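Local coordinates for Alpha/beta hydrolase fold protein (Chitinophaga pinensis, PDB 4PW0) that probably acts as a hydrolase of the alpha/beta hydrolase fold, with a serine nucleophile, on a substrate that is not known, at residues Y103-Q117 with D125-P137. Numbering follows the deposited sequence.
Sequences YFDVLGFSLGGFIVQ and DMIRKIIIVGAAP
Arg128 grips the carboxylate of Asp105 side-on: NE gives a nearly straight bond of 2.9 Å to OD1, and NH2 closes the salt bridge to OD2 at 2.7 Å. Each oxygen offers its syn lone pair, and the two flat groups lie only 23° from coplanar. Asp105 OD1 also takes the backbone N of Lys129 on its anti side, 2.9 Å away, where the register slips by one residue in a beta bulge. The bend at chi3 (65°) folds the arginine back over this corner, while Tyr103 lays its OH 3.3 Å from Arg128 CG. With an alanine here, Asp105 would probably keep the Lys129 amide but lose its charge partner, and Tyr103 OH would lose the methylenes beside it. The Lys129 amine turns off to the C-terminal carbonyls, including that of Tyr283.

Beyond the bulge, parallel strands 104-109 and 129-133 pair in regular alternation, from Val106 N on Lys129 O to Ser110 N on Val133 O. At the far end Gln117 NE2 reaches Ala136 O at 3.1 Å and its own helix at Gly113 O, so one amide ties helix 111-122 to the loop after the strand. On the face carrying Val106, Ile130 and Ile132, Val116 CG2 meets Ile130 CG2 and Ile132 CG1, packing the helix on the strand within their right-handed beta-alpha-beta crossover. On the other face Phe109 turns its ring edge to Val133. Glycine is needed at 108, since a CB there would run into Gly112 O, and at 113, where it would strike Ala135 CB. Ser110, with positive phi (64°), sits on what looks like a nucleophile elbow, probably the nucleophile of a catalytic triad with His262 and Asp234; the salt bridge pins the strands' start, while both glycines and the Ser110 N bond hold the turn close to strand 129-133.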
# COMPACT_ATOMS: atom_id res chain seq x y z
N TYR A 103 -26.60 -4.97 -0.35
CA TYR A 103 -25.52 -3.98 -0.54
C TYR A 103 -24.41 -4.39 0.41
O TYR A 103 -24.63 -4.60 1.61
CB TYR A 103 -26.03 -2.60 -0.18
CG TYR A 103 -25.12 -1.44 -0.58
CD1 TYR A 103 -24.69 -1.27 -1.90
CD2 TYR A 103 -24.70 -0.51 0.38
CE1 TYR A 103 -23.89 -0.20 -2.26
CE2 TYR A 103 -23.91 0.56 0.03
CZ TYR A 103 -23.51 0.70 -1.28
OH TYR A 103 -22.74 1.79 -1.58
N PHE A 104 -23.20 -4.53 -0.14
CA PHE A 104 -22.15 -5.15 0.66
C PHE A 104 -20.79 -4.81 0.07
O PHE A 104 -20.69 -4.41 -1.07
CB PHE A 104 -22.36 -6.69 0.70
CG PHE A 104 -22.59 -7.32 -0.65
CD1 PHE A 104 -23.87 -7.42 -1.18
CD2 PHE A 104 -21.54 -7.80 -1.42
CE1 PHE A 104 -24.10 -8.00 -2.41
CE2 PHE A 104 -21.76 -8.39 -2.64
CZ PHE A 104 -23.05 -8.50 -3.15
N ASP A 105 -19.77 -4.96 0.89
CA ASP A 105 -18.39 -4.90 0.42
C ASP A 105 -17.97 -6.34 0.07
O ASP A 105 -18.54 -7.32 0.56
CB ASP A 105 -17.48 -4.36 1.51
CG ASP A 105 -17.79 -2.92 1.88
OD1 ASP A 105 -18.09 -2.10 0.96
OD2 ASP A 105 -17.64 -2.60 3.08
N VAL A 106 -16.90 -6.45 -0.74
CA VAL A 106 -16.39 -7.77 -1.12
C VAL A 106 -14.87 -7.84 -0.96
O VAL A 106 -14.17 -6.86 -1.18
CB VAL A 106 -16.77 -8.17 -2.56
CG1 VAL A 106 -18.28 -8.24 -2.70
CG2 VAL A 106 -16.21 -7.20 -3.60
N LEU A 107 -14.42 -9.05 -0.62
CA LEU A 107 -12.98 -9.36 -0.54
C LEU A 107 -12.79 -10.66 -1.31
O LEU A 107 -13.38 -11.68 -0.97
CB LEU A 107 -12.55 -9.53 0.92
CG LEU A 107 -11.06 -9.88 1.19
CD1 LEU A 107 -10.80 -9.70 2.68
CD2 LEU A 107 -10.77 -11.25 0.82
N GLY A 108 -11.98 -10.63 -2.36
CA GLY A 108 -11.74 -11.81 -3.16
C GLY A 108 -10.25 -12.14 -3.17
O GLY A 108 -9.44 -11.28 -3.54
N PHE A 109 -9.93 -13.40 -2.84
CA PHE A 109 -8.55 -13.89 -2.89
C PHE A 109 -8.42 -14.90 -4.02
O PHE A 109 -9.17 -15.87 -4.07
CB PHE A 109 -8.22 -14.54 -1.54
CG PHE A 109 -6.84 -15.20 -1.45
CD1 PHE A 109 -5.74 -14.61 -2.04
CD2 PHE A 109 -6.66 -16.37 -0.73
CE1 PHE A 109 -4.49 -15.20 -1.96
CE2 PHE A 109 -5.40 -16.94 -0.60
CZ PHE A 109 -4.31 -16.35 -1.23
N SER A 110 -7.47 -14.66 -4.94
CA SER A 110 -7.10 -15.61 -6.00
C SER A 110 -8.35 -15.81 -6.91
O SER A 110 -8.86 -14.81 -7.42
CB SER A 110 -6.55 -16.87 -5.37
OG SER A 110 -6.18 -17.77 -6.41
N LEU A 111 -8.85 -17.03 -7.08
CA LEU A 111 -10.10 -17.23 -7.82
C LEU A 111 -11.20 -16.28 -7.36
O LEU A 111 -11.94 -15.70 -8.17
CB LEU A 111 -10.53 -18.67 -7.59
CG LEU A 111 -11.90 -19.04 -8.11
CD1 LEU A 111 -11.99 -18.85 -9.60
CD2 LEU A 111 -12.19 -20.50 -7.75
N GLY A 112 -11.32 -16.07 -6.04
CA GLY A 112 -12.28 -15.15 -5.53
C GLY A 112 -12.08 -13.72 -6.00
O GLY A 112 -13.04 -12.95 -6.13
N GLY A 113 -10.82 -13.35 -6.24
CA GLY A 113 -10.52 -12.05 -6.80
C GLY A 113 -10.98 -11.89 -8.24
O GLY A 113 -11.20 -10.76 -8.70
N PHE A 114 -11.10 -12.99 -8.98
CA PHE A 114 -11.70 -12.93 -10.32
C PHE A 114 -13.22 -12.73 -10.20
O PHE A 114 -13.82 -11.86 -10.87
CB PHE A 114 -11.51 -14.24 -11.09
CG PHE A 114 -10.10 -14.71 -11.27
CD1 PHE A 114 -9.00 -13.88 -11.12
CD2 PHE A 114 -9.88 -16.02 -11.62
CE1 PHE A 114 -7.70 -14.37 -11.27
CE2 PHE A 114 -8.61 -16.50 -11.80
CZ PHE A 114 -7.51 -15.70 -11.65
N ILE A 115 -13.83 -13.45 -9.26
CA ILE A 115 -15.29 -13.37 -9.06
C ILE A 115 -15.70 -11.96 -8.65
O ILE A 115 -16.70 -11.42 -9.17
CB ILE A 115 -15.75 -14.42 -8.02
CG1 ILE A 115 -15.61 -15.84 -8.61
CG2 ILE A 115 -17.21 -14.19 -7.60
CD1 ILE A 115 -15.71 -16.96 -7.58
N VAL A 116 -14.94 -11.29 -7.78
CA VAL A 116 -15.40 -9.95 -7.36
C VAL A 116 -15.30 -8.95 -8.50
O VAL A 116 -16.10 -8.03 -8.55
CB VAL A 116 -14.68 -9.43 -6.10
CG1 VAL A 116 -14.94 -10.37 -4.92
CG2 VAL A 116 -13.17 -9.22 -6.30
N GLN A 117 -14.32 -9.11 -9.39
CA GLN A 117 -14.24 -8.23 -10.58
C GLN A 117 -15.48 -8.44 -11.48
O GLN A 117 -16.11 -7.48 -11.90
CB GLN A 117 -13.02 -8.52 -11.40
CG GLN A 117 -11.69 -8.15 -10.75
CD GLN A 117 -10.53 -8.63 -11.60
OE1 GLN A 117 -10.34 -8.15 -12.72
NE2 GLN A 117 -9.75 -9.54 -11.05
N ASP A 125 -24.37 -2.08 -8.56
CA ASP A 125 -25.08 -1.39 -7.53
C ASP A 125 -25.24 -2.17 -6.23
O ASP A 125 -25.65 -1.60 -5.20
CB ASP A 125 -26.45 -0.97 -8.07
CG ASP A 125 -26.36 0.05 -9.20
OD1 ASP A 125 -25.29 0.69 -9.40
OD2 ASP A 125 -27.39 0.25 -9.89
N MSE A 126 -24.89 -3.47 -6.24
CA MSE A 126 -24.95 -4.26 -5.02
C MSE A 126 -23.65 -4.22 -4.22
O MSE A 126 -23.64 -4.61 -3.06
CB MSE A 126 -25.22 -5.73 -5.37
CG MSE A 126 -26.66 -5.81 -5.92
SE MSE A 126 -27.14 -7.68 -6.39
CE MSE A 126 -27.47 -7.91 -4.59
N ILE A 127 -22.57 -3.70 -4.83
CA ILE A 127 -21.24 -3.67 -4.20
C ILE A 127 -20.86 -2.22 -3.87
O ILE A 127 -21.03 -1.32 -4.72
CB ILE A 127 -20.20 -4.32 -5.13
CG1 ILE A 127 -20.47 -5.83 -5.23
CG2 ILE A 127 -18.78 -4.08 -4.61
CD1 ILE A 127 -19.65 -6.54 -6.27
N ARG A 128 -20.34 -2.01 -2.67
CA ARG A 128 -19.80 -0.73 -2.29
C ARG A 128 -18.28 -0.68 -2.56
O ARG A 128 -17.86 -0.01 -3.52
CB ARG A 128 -20.15 -0.43 -0.85
CG ARG A 128 -19.73 0.97 -0.45
CD ARG A 128 -19.93 1.28 1.02
NE ARG A 128 -19.07 0.47 1.88
CZ ARG A 128 -18.60 0.85 3.07
NH1 ARG A 128 -18.90 2.05 3.58
NH2 ARG A 128 -17.78 0.03 3.73
N LYS A 129 -17.48 -1.38 -1.74
CA LYS A 129 -16.02 -1.38 -1.94
C LYS A 129 -15.54 -2.79 -2.22
O LYS A 129 -16.17 -3.78 -1.82
CB LYS A 129 -15.33 -0.86 -0.68
CG LYS A 129 -15.71 0.59 -0.34
CD LYS A 129 -14.93 1.13 0.86
CE LYS A 129 -15.41 2.46 1.32
NZ LYS A 129 -14.71 3.07 2.44
N ILE A 130 -14.38 -2.86 -2.87
CA ILE A 130 -13.82 -4.13 -3.34
C ILE A 130 -12.37 -4.27 -2.85
O ILE A 130 -11.57 -3.34 -2.99
CB ILE A 130 -13.80 -4.15 -4.88
CG1 ILE A 130 -15.21 -3.91 -5.44
CG2 ILE A 130 -13.17 -5.40 -5.44
CD1 ILE A 130 -15.23 -3.75 -6.94
N ILE A 131 -12.04 -5.46 -2.33
CA ILE A 131 -10.65 -5.83 -2.03
C ILE A 131 -10.29 -7.03 -2.90
O ILE A 131 -11.03 -8.02 -2.92
CB ILE A 131 -10.48 -6.18 -0.55
CG1 ILE A 131 -10.93 -5.03 0.34
CG2 ILE A 131 -9.03 -6.57 -0.27
CD1 ILE A 131 -11.44 -5.48 1.68
N ILE A 132 -9.15 -6.94 -3.60
CA ILE A 132 -8.64 -7.99 -4.46
C ILE A 132 -7.27 -8.37 -3.92
O ILE A 132 -6.39 -7.51 -3.83
CB ILE A 132 -8.52 -7.55 -5.93
CG1 ILE A 132 -9.87 -7.18 -6.50
CG2 ILE A 132 -7.82 -8.64 -6.75
CD1 ILE A 132 -9.81 -6.53 -7.85
N VAL A 133 -7.10 -9.65 -3.59
CA VAL A 133 -5.81 -10.16 -3.08
C VAL A 133 -5.32 -11.24 -4.02
O VAL A 133 -6.08 -12.16 -4.34
CB VAL A 133 -5.93 -10.73 -1.67
CG1 VAL A 133 -4.59 -11.18 -1.15
CG2 VAL A 133 -6.61 -9.73 -0.74
N GLY A 134 -4.06 -11.17 -4.45
CA GLY A 134 -3.48 -12.29 -5.17
C GLY A 134 -4.22 -12.67 -6.44
O GLY A 134 -4.46 -13.87 -6.67
N ALA A 135 -4.56 -11.71 -7.28
CA ALA A 135 -5.32 -12.02 -8.49
C ALA A 135 -4.81 -11.23 -9.69
O ALA A 135 -3.63 -10.83 -9.72
CB ALA A 135 -6.81 -11.87 -8.25
N ALA A 136 -5.65 -11.11 -10.73
CA ALA A 136 -5.18 -10.62 -12.02
C ALA A 136 -6.43 -10.34 -12.85
O ALA A 136 -7.47 -10.94 -12.61
CB ALA A 136 -4.30 -11.65 -12.74
N PRO A 137 -6.29 -9.44 -13.84
CA PRO A 137 -7.42 -9.25 -14.75
C PRO A 137 -7.63 -10.43 -15.72
O PRO A 137 -6.73 -11.26 -15.91
CB PRO A 137 -7.02 -8.03 -15.53
CG PRO A 137 -5.61 -7.77 -15.28
CD PRO A 137 -5.10 -8.65 -14.22